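Local coordinates for protein GMP reductase (Trypanosoma brucei brucei, PDB 6JIG) that probably catalyses the NADPH-dependent deamination of GMP to IMP and is regulated allosterically, with changes of oligomeric state, through its CBS domain, at residues A[95-100]-A[175-180]; A[116-121]-A[145-150]; A[139-144]-A[169-174]; A[191-196]-A[204-209]. The protein carries 1 engineered substitution. All blocks are in the same frame, centred on the assembly; numbering follows the deposited sequence.

Contact 1: A[95-100]-A[175-180]; sequences QSFLIE and TSISLE. With 5GP (guanosine-5'-monophosphate), chain C.
Beside the GMP pocket of the CBS region, Phe97 and Leu98 pack against the turn that leads into helix 179-189. Phe97 carries most of the contact. With CG anti to the backbone N (chi1 180°), its ring reaches straight across and presents its edge to the carbonyls of Ile177 and Ser178. Phe97 CE2 comes to 3.3 Å from Ile177 O, and CZ is 3.7 Å from Ser178 O; both carbonyl oxygens lie near the ring plane, where they meet the polarised aromatic C-H edge. Further along the ring, Phe97 CE1 rests 3.8 Å from Leu179 CD1 on the first turn of the helix. Ser178 is the N-cap, its OG bonded to Glu181 N. Leu98 meets the earlier part of the same turn: its CD1 lies 3.7 Å from Thr175 O and its CD2 4.2 Å from Ile177 CG2, while Val207 and Tyr205 of strand 203-208 also touch its side chain. The tight bend that delivers these two side chains is pinned by Ser96 OG, which donates to Leu98 O at 3.0 Å from well above the carbonyl plane. From the same short run, Gln95, Ser96 and Ile99 line the pocket of the bound GMP. There Ile99 touches the nucleotide with two branches, CG2 at 3.7 Å from the purine N7 and CD1 at 3.4 Å from the ribose O2'.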
# COMPACT_ATOMS: atom_id res chain seq x y z
N GLN A 95 -15.04 -46.11 -15.10
CA GLN A 95 -14.91 -46.84 -16.36
C GLN A 95 -14.44 -48.25 -16.05
O GLN A 95 -13.93 -48.53 -14.96
CB GLN A 95 -13.95 -46.14 -17.32
CG GLN A 95 -12.55 -45.94 -16.76
CD GLN A 95 -11.80 -44.88 -17.53
OE1 GLN A 95 -12.12 -43.69 -17.45
NE2 GLN A 95 -10.81 -45.31 -18.31
N SER A 96 -14.61 -49.14 -17.02
CA SER A 96 -14.23 -50.54 -16.84
C SER A 96 -14.18 -51.19 -18.22
O SER A 96 -14.52 -50.57 -19.22
CB SER A 96 -15.22 -51.27 -15.93
OG SER A 96 -14.70 -52.52 -15.50
N PHE A 97 -13.73 -52.44 -18.27
CA PHE A 97 -13.90 -53.21 -19.50
C PHE A 97 -15.19 -54.01 -19.36
O PHE A 97 -16.19 -53.70 -20.02
CB PHE A 97 -12.70 -54.11 -19.79
CG PHE A 97 -12.85 -54.91 -21.05
CD1 PHE A 97 -13.11 -54.27 -22.25
CD2 PHE A 97 -12.78 -56.29 -21.03
CE1 PHE A 97 -13.29 -55.00 -23.44
CE2 PHE A 97 -12.95 -57.02 -22.21
CZ PHE A 97 -13.20 -56.37 -23.41
N LEU A 98 -15.20 -54.99 -18.47
CA LEU A 98 -16.42 -55.69 -18.09
C LEU A 98 -17.02 -54.98 -16.88
O LEU A 98 -16.42 -54.96 -15.81
CB LEU A 98 -16.14 -57.15 -17.76
CG LEU A 98 -15.53 -58.04 -18.85
CD1 LEU A 98 -15.48 -59.48 -18.34
CD2 LEU A 98 -16.31 -57.97 -20.13
N ILE A 99 -18.20 -54.38 -17.06
CA ILE A 99 -18.89 -53.74 -15.95
C ILE A 99 -19.57 -54.82 -15.12
O ILE A 99 -20.46 -55.52 -15.60
CB ILE A 99 -19.91 -52.70 -16.44
CG1 ILE A 99 -19.22 -51.67 -17.33
CG2 ILE A 99 -20.59 -52.03 -15.26
CD1 ILE A 99 -20.20 -50.84 -18.17
N GLU A 100 -19.14 -54.95 -13.86
CA GLU A 100 -19.79 -55.88 -12.96
C GLU A 100 -21.02 -55.22 -12.36
O GLU A 100 -21.07 -54.00 -12.18
CB GLU A 100 -18.83 -56.34 -11.86
CG GLU A 100 -17.66 -57.18 -12.36
CD GLU A 100 -16.90 -57.87 -11.23
OE1 GLU A 100 -17.22 -57.63 -10.04
OE2 GLU A 100 -15.97 -58.65 -11.53
N THR A 175 -17.68 -64.71 -21.30
CA THR A 175 -17.18 -64.00 -20.13
C THR A 175 -15.68 -63.70 -20.21
O THR A 175 -15.16 -62.99 -19.34
CB THR A 175 -17.48 -64.80 -18.86
OG1 THR A 175 -17.02 -66.15 -19.03
CG2 THR A 175 -18.99 -64.80 -18.58
N SER A 176 -14.99 -64.20 -21.23
CA SER A 176 -13.58 -63.90 -21.46
C SER A 176 -13.38 -63.07 -22.71
O SER A 176 -12.28 -63.05 -23.27
CB SER A 176 -12.76 -65.19 -21.57
OG SER A 176 -12.78 -65.87 -20.34
N ILE A 177 -14.44 -62.40 -23.19
CA ILE A 177 -14.37 -61.74 -24.48
C ILE A 177 -13.21 -60.76 -24.50
O ILE A 177 -12.91 -60.09 -23.50
CB ILE A 177 -15.71 -61.05 -24.80
CG1 ILE A 177 -15.73 -60.55 -26.24
CG2 ILE A 177 -15.97 -59.90 -23.84
CD1 ILE A 177 -17.13 -60.24 -26.73
N SER A 178 -12.51 -60.71 -25.62
CA SER A 178 -11.38 -59.81 -25.77
C SER A 178 -11.86 -58.43 -26.22
O SER A 178 -13.01 -58.24 -26.60
CB SER A 178 -10.37 -60.38 -26.76
OG SER A 178 -10.80 -60.16 -28.09
N LEU A 179 -10.95 -57.46 -26.16
CA LEU A 179 -11.27 -56.13 -26.65
C LEU A 179 -11.48 -56.14 -28.16
O LEU A 179 -12.37 -55.46 -28.67
CB LEU A 179 -10.16 -55.14 -26.26
CG LEU A 179 -10.33 -53.73 -26.85
CD1 LEU A 179 -11.58 -53.08 -26.28
CD2 LEU A 179 -9.12 -52.85 -26.58
N GLU A 180 -10.66 -56.91 -28.89
CA GLU A 180 -10.84 -57.00 -30.34
C GLU A 180 -12.17 -57.66 -30.69
O GLU A 180 -12.84 -57.24 -31.64
CB GLU A 180 -9.68 -57.75 -30.97
P 5GP C . -22.35 -43.85 -21.17
O1P 5GP C . -22.00 -44.01 -22.63
O2P 5GP C . -23.12 -45.01 -20.57
O3P 5GP C . -22.69 -42.45 -20.69
O5' 5GP C . -20.98 -44.13 -20.42
C5' 5GP C . -20.92 -45.25 -19.56
C4' 5GP C . -19.77 -45.14 -18.61
O4' 5GP C . -20.30 -45.42 -17.27
C3' 5GP C . -18.70 -46.19 -18.89
O3' 5GP C . -17.40 -45.68 -18.58
C2' 5GP C . -19.09 -47.32 -17.94
O2' 5GP C . -18.06 -48.22 -17.60
C1' 5GP C . -19.62 -46.54 -16.73
N9 5GP C . -20.55 -47.33 -15.93
C8 5GP C . -20.29 -47.77 -14.68
N7 5GP C . -21.31 -48.52 -14.25
C5 5GP C . -22.22 -48.59 -15.25
C6 5GP C . -23.45 -49.23 -15.37
O6 5GP C . -23.90 -49.90 -14.41
N1 5GP C . -24.14 -49.12 -16.51
C2 5GP C . -23.68 -48.39 -17.54
N2 5GP C . -24.43 -48.32 -18.67
N3 5GP C . -22.48 -47.75 -17.46
C4 5GP C . -21.73 -47.84 -16.32

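Contact 2: A[116-121]-A[145-150]; sequences EGLNWK and ITRHDL
The last turn of helix 111-118 faces the end of strand 141-146, with Leu118 CA 7.5 Å from Arg147 CA, inside the first CBS motif of the chain. The side chains of Leu118 and Arg147 pass antiparallel to one another. The arginine is stretched out as far as NE, which carries its guanidinium to the C-terminal end of the helix, where NH2 gives a weak, bent bond to Leu118 O (3.1 Å, 121° at the hydrogen). Leu118 CB covers one face of the same guanidinium, offset toward its rim, and Leu118 CD1 lies 3.8 Å from Arg147 CG. Nearer the strand, the two leucines meet tip to tip: Leu118 CD1 is 3.6 Å from Leu150 CD1, in a core shared with Leu130 and Leu162. The chain from strand to Leu150 is braced by a reciprocal pair. Asp149 N donates to Thr146 OG1, an ST motif, and Asp149 OD2 is met by Thr146 N at 3.0 Å from above the carboxylate plane. Arg147 lies near Gly128, and Trp120 forms a cation-pi pair with Arg103; both Gly128 and Arg103 bind GMP. The backbone atom Arg147 N, buried here, has no partner in the model.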
# COMPACT_ATOMS: atom_id res chain seq x y z
N GLU A 116 -34.36 -41.65 -12.82
CA GLU A 116 -33.72 -41.74 -11.51
C GLU A 116 -32.63 -42.80 -11.49
O GLU A 116 -31.56 -42.59 -10.91
CB GLU A 116 -34.77 -42.01 -10.43
N GLY A 117 -32.87 -43.95 -12.13
CA GLY A 117 -31.83 -44.96 -12.21
C GLY A 117 -30.64 -44.51 -13.03
O GLY A 117 -29.49 -44.84 -12.71
N LEU A 118 -30.88 -43.74 -14.09
CA LEU A 118 -29.77 -43.27 -14.91
C LEU A 118 -28.91 -42.27 -14.15
O LEU A 118 -27.70 -42.19 -14.39
CB LEU A 118 -30.30 -42.67 -16.21
CG LEU A 118 -30.89 -43.70 -17.17
CD1 LEU A 118 -31.75 -43.01 -18.20
CD2 LEU A 118 -29.79 -44.53 -17.84
N ASN A 119 -29.50 -41.52 -13.23
CA ASN A 119 -28.73 -40.59 -12.40
C ASN A 119 -28.32 -41.23 -11.09
O ASN A 119 -28.49 -40.67 -10.00
CB ASN A 119 -29.54 -39.32 -12.17
CG ASN A 119 -29.98 -38.68 -13.46
OD1 ASN A 119 -31.17 -38.44 -13.68
ND2 ASN A 119 -29.01 -38.40 -14.34
N TRP A 120 -27.80 -42.45 -11.20
CA TRP A 120 -27.35 -43.21 -10.04
C TRP A 120 -26.17 -42.52 -9.37
O TRP A 120 -25.21 -42.12 -10.03
CB TRP A 120 -26.96 -44.61 -10.48
CG TRP A 120 -26.45 -45.51 -9.41
CD1 TRP A 120 -27.04 -45.78 -8.21
CD2 TRP A 120 -25.24 -46.29 -9.45
NE1 TRP A 120 -26.27 -46.68 -7.50
CE2 TRP A 120 -25.17 -47.00 -8.24
CE3 TRP A 120 -24.22 -46.44 -10.40
CZ2 TRP A 120 -24.11 -47.86 -7.95
CZ3 TRP A 120 -23.17 -47.30 -10.10
CH2 TRP A 120 -23.13 -47.99 -8.89
N LYS A 121 -26.24 -42.39 -8.04
CA LYS A 121 -25.19 -41.70 -7.30
C LYS A 121 -23.91 -42.53 -7.16
O LYS A 121 -22.92 -42.01 -6.63
CB LYS A 121 -25.70 -41.30 -5.92
N ILE A 145 -32.57 -49.83 -22.09
CA ILE A 145 -33.13 -48.49 -22.20
C ILE A 145 -32.04 -47.47 -21.92
O ILE A 145 -31.24 -47.62 -20.98
CB ILE A 145 -34.35 -48.32 -21.26
CG1 ILE A 145 -35.12 -47.04 -21.59
CG2 ILE A 145 -33.93 -48.38 -19.80
CD1 ILE A 145 -36.58 -47.10 -21.17
N THR A 146 -31.99 -46.43 -22.75
CA THR A 146 -30.95 -45.41 -22.73
C THR A 146 -31.57 -44.04 -22.52
O THR A 146 -32.79 -43.86 -22.62
CB THR A 146 -30.17 -45.42 -24.05
OG1 THR A 146 -31.04 -44.97 -25.10
CG2 THR A 146 -29.70 -46.83 -24.38
N ARG A 147 -30.71 -43.05 -22.22
CA ARG A 147 -31.19 -41.67 -22.10
C ARG A 147 -31.87 -41.23 -23.39
O ARG A 147 -32.87 -40.50 -23.35
CB ARG A 147 -30.03 -40.72 -21.77
CG ARG A 147 -29.66 -40.66 -20.30
CD ARG A 147 -28.63 -39.57 -20.02
NE ARG A 147 -28.40 -39.40 -18.59
CZ ARG A 147 -27.59 -40.17 -17.87
NH1 ARG A 147 -26.93 -41.16 -18.46
NH2 ARG A 147 -27.43 -39.96 -16.57
N HIS A 148 -31.33 -41.65 -24.53
CA HIS A 148 -31.90 -41.28 -25.82
C HIS A 148 -33.34 -41.77 -25.95
O HIS A 148 -34.20 -41.04 -26.45
CB HIS A 148 -31.02 -41.85 -26.94
CG HIS A 148 -31.60 -41.67 -28.31
ND1 HIS A 148 -32.37 -42.64 -28.93
CD2 HIS A 148 -31.50 -40.65 -29.20
CE1 HIS A 148 -32.73 -42.22 -30.13
NE2 HIS A 148 -32.21 -41.02 -30.32
N ASP A 149 -33.63 -42.99 -25.49
CA ASP A 149 -34.98 -43.54 -25.59
C ASP A 149 -35.99 -42.81 -24.73
O ASP A 149 -37.20 -42.96 -24.95
CB ASP A 149 -35.00 -45.01 -25.19
CG ASP A 149 -34.00 -45.84 -25.95
OD1 ASP A 149 -33.74 -45.53 -27.13
OD2 ASP A 149 -33.49 -46.82 -25.36
N LEU A 150 -35.55 -42.06 -23.73
CA LEU A 150 -36.45 -41.34 -22.84
C LEU A 150 -36.70 -39.90 -23.26
O LEU A 150 -37.47 -39.20 -22.59
CB LEU A 150 -35.90 -41.33 -21.41
CG LEU A 150 -35.65 -42.66 -20.70
CD1 LEU A 150 -35.10 -42.40 -19.31
CD2 LEU A 150 -36.93 -43.48 -20.64

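Contact 3: A[139-144]-A[169-174]; sequences RKLLGI and MVVSTN
Asn174 N donates to Ser172 OG at 3.0 Å and 166°, closing an ST turn just past Met169 and Val171, the two residues of 169-174 that pack on strand 141-144. No hydrogen bond spans the two segments themselves; their contact is apolar and mostly the work of Met169. Its chain runs out extended and then bends at chi3 (62°), laying sulfur and methyl along the strand. The SD sits 3.6 Å from Gly143 C, directly against the backbone of the strand. Beyond the bend, Met169 CE settles 3.6 Å from Ile144 CB and stays close to Ile144 CG2 as well, so one methyl fits into the isoleucine's branch point. Leu141, two residues before the glycine, completes the patch from its CD2, which is 4.4 Å from Met169 CE and 4.2 Å from Val171 CG2. Leu142 and Gly143 together face Val132, a classic beta bulge that breaks the regular register just where the methionine lands. Pro195 of strand 193-197 touches both Leu141 and Met169, and Ile144 also packs on Cys129 of the GMP site. The arrangement is the buried seam of a CBS domain pair, where a strand of one motif is joined to the chain that opens the other.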
# COMPACT_ATOMS: atom_id res chain seq x y z
N ARG A 139 -32.42 -61.51 -12.94
CA ARG A 139 -31.78 -60.63 -13.92
C ARG A 139 -31.77 -61.25 -15.31
O ARG A 139 -30.79 -61.15 -16.06
CB ARG A 139 -30.36 -60.26 -13.49
CG ARG A 139 -30.29 -59.54 -12.16
CD ARG A 139 -28.87 -59.05 -11.86
NE ARG A 139 -28.89 -57.97 -10.87
CZ ARG A 139 -28.27 -56.80 -11.01
NH1 ARG A 139 -27.54 -56.53 -12.10
NH2 ARG A 139 -28.36 -55.90 -10.05
N LYS A 140 -32.86 -61.93 -15.67
CA LYS A 140 -33.04 -62.39 -17.04
C LYS A 140 -33.20 -61.17 -17.94
O LYS A 140 -34.07 -60.32 -17.70
CB LYS A 140 -34.26 -63.31 -17.15
N LEU A 141 -32.36 -61.06 -18.96
CA LEU A 141 -32.29 -59.85 -19.77
C LEU A 141 -33.49 -59.76 -20.71
O LEU A 141 -33.70 -60.64 -21.54
CB LEU A 141 -30.98 -59.81 -20.55
CG LEU A 141 -30.71 -58.54 -21.37
CD1 LEU A 141 -30.52 -57.34 -20.44
CD2 LEU A 141 -29.51 -58.73 -22.27
N LEU A 142 -34.26 -58.67 -20.58
CA LEU A 142 -35.39 -58.44 -21.47
C LEU A 142 -35.13 -57.37 -22.51
O LEU A 142 -35.78 -57.37 -23.57
CB LEU A 142 -36.63 -58.03 -20.66
CG LEU A 142 -36.93 -58.89 -19.43
CD1 LEU A 142 -38.14 -58.36 -18.67
CD2 LEU A 142 -37.11 -60.35 -19.80
N GLY A 143 -34.20 -56.46 -22.25
CA GLY A 143 -33.92 -55.39 -23.19
C GLY A 143 -33.05 -54.34 -22.55
O GLY A 143 -32.45 -54.56 -21.50
N ILE A 144 -33.01 -53.18 -23.20
CA ILE A 144 -32.11 -52.11 -22.78
C ILE A 144 -32.80 -50.77 -23.00
O ILE A 144 -33.54 -50.59 -23.98
CB ILE A 144 -30.77 -52.20 -23.54
CG1 ILE A 144 -29.73 -51.25 -22.93
CG2 ILE A 144 -30.96 -51.93 -25.03
CD1 ILE A 144 -28.37 -51.36 -23.57
N MET A 169 -31.14 -56.98 -29.56
CA MET A 169 -29.85 -56.58 -29.03
C MET A 169 -28.74 -57.51 -29.53
O MET A 169 -28.99 -58.63 -29.99
CB MET A 169 -29.88 -56.59 -27.50
CG MET A 169 -30.86 -55.60 -26.89
SD MET A 169 -30.85 -55.66 -25.09
CE MET A 169 -29.15 -55.18 -24.77
N VAL A 170 -27.51 -57.02 -29.44
CA VAL A 170 -26.32 -57.84 -29.63
C VAL A 170 -25.86 -58.30 -28.25
O VAL A 170 -25.52 -57.47 -27.39
CB VAL A 170 -25.21 -57.07 -30.37
CG1 VAL A 170 -23.95 -57.92 -30.51
CG2 VAL A 170 -25.71 -56.63 -31.73
N VAL A 171 -25.88 -59.61 -28.03
CA VAL A 171 -25.62 -60.19 -26.72
C VAL A 171 -24.56 -61.27 -26.87
O VAL A 171 -24.46 -61.92 -27.91
CB VAL A 171 -26.92 -60.75 -26.10
CG1 VAL A 171 -26.67 -61.26 -24.70
CG2 VAL A 171 -28.00 -59.68 -26.08
N SER A 172 -23.74 -61.44 -25.83
CA SER A 172 -22.66 -62.41 -25.86
C SER A 172 -22.76 -63.31 -24.64
O SER A 172 -23.37 -62.93 -23.63
CB SER A 172 -21.29 -61.70 -25.94
OG SER A 172 -20.19 -62.59 -25.86
N THR A 173 -22.20 -64.52 -24.74
CA THR A 173 -22.04 -65.40 -23.60
C THR A 173 -20.57 -65.58 -23.24
O THR A 173 -20.25 -66.45 -22.42
CB THR A 173 -22.69 -66.77 -23.84
OG1 THR A 173 -22.25 -67.29 -25.10
CG2 THR A 173 -24.21 -66.66 -23.84
N ASN A 174 -19.68 -64.81 -23.84
CA ASN A 174 -18.24 -64.97 -23.65
C ASN A 174 -17.81 -64.10 -22.48
O ASN A 174 -17.59 -62.90 -22.64
CB ASN A 174 -17.48 -64.63 -24.92
CG ASN A 174 -16.00 -64.94 -24.82
OD1 ASN A 174 -15.49 -65.24 -23.74
ND2 ASN A 174 -15.31 -64.90 -25.95

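Contact 4: A[191-196]-A[204-209]. With 5GP (guanosine-5'-monophosphate), chain C.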
# COMPACT_ATOMS: atom_id res chain seq x y z
N THR A 191 -23.92 -51.31 -32.75
CA THR A 191 -24.51 -51.09 -31.43
C THR A 191 -23.46 -50.57 -30.45
O THR A 191 -22.25 -50.71 -30.68
CB THR A 191 -25.14 -52.38 -30.89
OG1 THR A 191 -25.73 -52.14 -29.61
CG2 THR A 191 -24.07 -53.47 -30.76
N ALA A 192 -23.92 -49.99 -29.35
CA ALA A 192 -23.04 -49.35 -28.38
C ALA A 192 -23.00 -50.06 -27.04
O ALA A 192 -22.31 -49.60 -26.12
CB ALA A 192 -23.46 -47.89 -28.18
N ASN A 193 -23.72 -51.17 -26.90
CA ASN A 193 -23.79 -51.91 -25.66
C ASN A 193 -23.86 -53.39 -25.99
O ASN A 193 -24.70 -53.81 -26.79
CB ASN A 193 -25.01 -51.51 -24.83
CG ASN A 193 -24.87 -50.13 -24.22
OD1 ASN A 193 -24.09 -49.94 -23.30
ND2 ASN A 193 -25.63 -49.17 -24.73
N VAL A 194 -22.98 -54.17 -25.38
CA VAL A 194 -23.00 -55.62 -25.49
C VAL A 194 -23.06 -56.20 -24.08
O VAL A 194 -22.05 -56.29 -23.38
CB VAL A 194 -21.77 -56.15 -26.25
CG1 VAL A 194 -21.77 -57.68 -26.26
CG2 VAL A 194 -21.75 -55.61 -27.68
N PRO A 195 -24.25 -56.57 -23.62
CA PRO A 195 -24.33 -57.32 -22.36
C PRO A 195 -23.76 -58.72 -22.53
O PRO A 195 -23.80 -59.32 -23.61
CB PRO A 195 -25.84 -57.37 -22.08
CG PRO A 195 -26.47 -57.17 -23.40
CD PRO A 195 -25.57 -56.32 -24.21
N ILE A 196 -23.19 -59.23 -21.44
CA ILE A 196 -22.72 -60.61 -21.35
C ILE A 196 -23.70 -61.35 -20.45
O ILE A 196 -23.91 -60.95 -19.30
CB ILE A 196 -21.29 -60.69 -20.79
CG1 ILE A 196 -20.37 -59.69 -21.49
CG2 ILE A 196 -20.77 -62.14 -20.83
CD1 ILE A 196 -20.25 -59.90 -22.98
N LEU A 204 -24.83 -60.95 -16.72
CA LEU A 204 -23.58 -61.09 -15.97
C LEU A 204 -22.72 -59.83 -16.01
O LEU A 204 -22.30 -59.34 -14.96
CB LEU A 204 -22.77 -62.28 -16.50
CG LEU A 204 -23.48 -63.64 -16.47
CD1 LEU A 204 -22.59 -64.69 -17.11
CD2 LEU A 204 -23.83 -64.01 -15.04
N TYR A 205 -22.43 -59.31 -17.21
CA TYR A 205 -21.64 -58.08 -17.35
C TYR A 205 -22.27 -57.21 -18.43
O TYR A 205 -23.19 -57.62 -19.15
CB TYR A 205 -20.18 -58.37 -17.74
CG TYR A 205 -19.46 -59.33 -16.82
CD1 TYR A 205 -18.92 -58.89 -15.61
CD2 TYR A 205 -19.30 -60.66 -17.16
CE1 TYR A 205 -18.26 -59.78 -14.76
CE2 TYR A 205 -18.65 -61.54 -16.34
CZ TYR A 205 -18.13 -61.10 -15.13
OH TYR A 205 -17.48 -62.00 -14.31
N LEU A 206 -21.72 -56.01 -18.57
CA LEU A 206 -22.02 -55.13 -19.68
C LEU A 206 -20.72 -54.55 -20.22
O LEU A 206 -19.84 -54.17 -19.43
CB LEU A 206 -22.97 -54.00 -19.26
CG LEU A 206 -23.18 -52.90 -20.30
CD1 LEU A 206 -23.98 -53.48 -21.48
CD2 LEU A 206 -23.88 -51.69 -19.67
N VAL A 207 -20.59 -54.51 -21.54
CA VAL A 207 -19.50 -53.80 -22.20
C VAL A 207 -20.10 -52.66 -23.02
O VAL A 207 -21.04 -52.89 -23.79
CB VAL A 207 -18.65 -54.72 -23.08
CG1 VAL A 207 -17.38 -54.00 -23.53
CG2 VAL A 207 -18.31 -56.01 -22.34
N THR A 208 -19.57 -51.45 -22.84
CA THR A 208 -20.09 -50.28 -23.53
C THR A 208 -19.07 -49.73 -24.52
O THR A 208 -17.86 -49.86 -24.33
CB THR A 208 -20.46 -49.16 -22.54
OG1 THR A 208 -19.26 -48.59 -22.01
CG2 THR A 208 -21.28 -49.70 -21.41
N LEU A 209 -19.60 -49.11 -25.57
CA LEU A 209 -18.75 -48.49 -26.58
C LEU A 209 -17.84 -47.44 -25.97
O LEU A 209 -16.68 -47.31 -26.37
CB LEU A 209 -19.62 -47.89 -27.68
CG LEU A 209 -18.98 -47.00 -28.73
CD1 LEU A 209 -17.94 -47.78 -29.53
CD2 LEU A 209 -20.05 -46.44 -29.65
P 5GP C . -22.35 -43.85 -21.17
O1P 5GP C . -22.00 -44.01 -22.63
O2P 5GP C . -23.12 -45.01 -20.57
O3P 5GP C . -22.69 -42.45 -20.69
O5' 5GP C . -20.98 -44.13 -20.42
C5' 5GP C . -20.92 -45.25 -19.56
C4' 5GP C . -19.77 -45.14 -18.61
O4' 5GP C . -20.30 -45.42 -17.27
C3' 5GP C . -18.70 -46.19 -18.89
O3' 5GP C . -17.40 -45.68 -18.58
C2' 5GP C . -19.09 -47.32 -17.94
O2' 5GP C . -18.06 -48.22 -17.60
C1' 5GP C . -19.62 -46.54 -16.73
N9 5GP C . -20.55 -47.33 -15.93
C8 5GP C . -20.29 -47.77 -14.68
N7 5GP C . -21.31 -48.52 -14.25
C5 5GP C . -22.22 -48.59 -15.25
C6 5GP C . -23.45 -49.23 -15.37
O6 5GP C . -23.90 -49.90 -14.41
N1 5GP C . -24.14 -49.12 -16.51
C2 5GP C . -23.68 -48.39 -17.54
N2 5GP C . -24.43 -48.32 -18.67
N3 5GP C . -22.48 -47.75 -17.46
C4 5GP C . -21.73 -47.84 -16.32
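This is a beta hairpin of the second CBS motif, strand 193-196 pairing antiparallel with strand 204-208 (164° between their directions) in the three-stranded sheet that strand 99-100 completes. Val194 and Val207 form a hydrogen-bonded pair. Val194 N reaches Val207 O at 2.8 Å and 177°, almost end-on to the carbonyl, and Val207 N returns to Val194 O at 2.9 Å. Toward the turn, Ile196 O is gripped twice, by Leu204 N at 2.7 Å and by Tyr205 N at 3.0 Å, because Leu204 and Tyr205 both face it in a classic beta bulge. Ile196 crosses the base of Tyr205, and its CB lies at the edge of the phenol ring. That face of the sheet also carries Val194 and Val207, which pack on Val182 of helix 179-189.

The other face bears Asn193, Pro195, Leu206 and Thr208. Asn193 lies alongside Thr208, its OD1 3.4 Å from Thr208 CG2. Leu206, with CG anti to the backbone N (chi1 171°), splits its methyls between two tasks: CD1 is 4.2 Å from Pro195 CD, while CD2 meets the guanine N2 of bound GMP at 3.6 Å. At the strand's end Leu209 N bonds Ala192 O at 2.8 Å, and Thr208 OG1 caps the following helix through Asp211 N. His148 of a neighbouring subunit packs on both Ala192 and Leu209. The chemistry divides cleanly: the paired backbone fixes the hairpin, Leu206 offers the base van der Waals contact, and polar grip on the nucleotide comes from neighbours such as Ser210 and Asp211.

Overall arrangement
All four contacts lie in the CBS region, well away from the centre of the chain and its eight-stranded barrel. Contacts 2 and 3 share strand 141-146 and cross along the chain, their segments alternating, with centres 18 Å apart; both fall within the span between the two halves of contact 1, and contact 4 follows. Contact 4 is central, 8 Å from the centres of contacts 1 and 3: backbone hydrogen bonds join Ile99 to Leu206 and Ser172 to Pro195. Contacts 1 and 4 both touch the bound GMP, so the allosteric nucleotide rests on a sheet that includes strand 99-100 and packs on both CBS motifs.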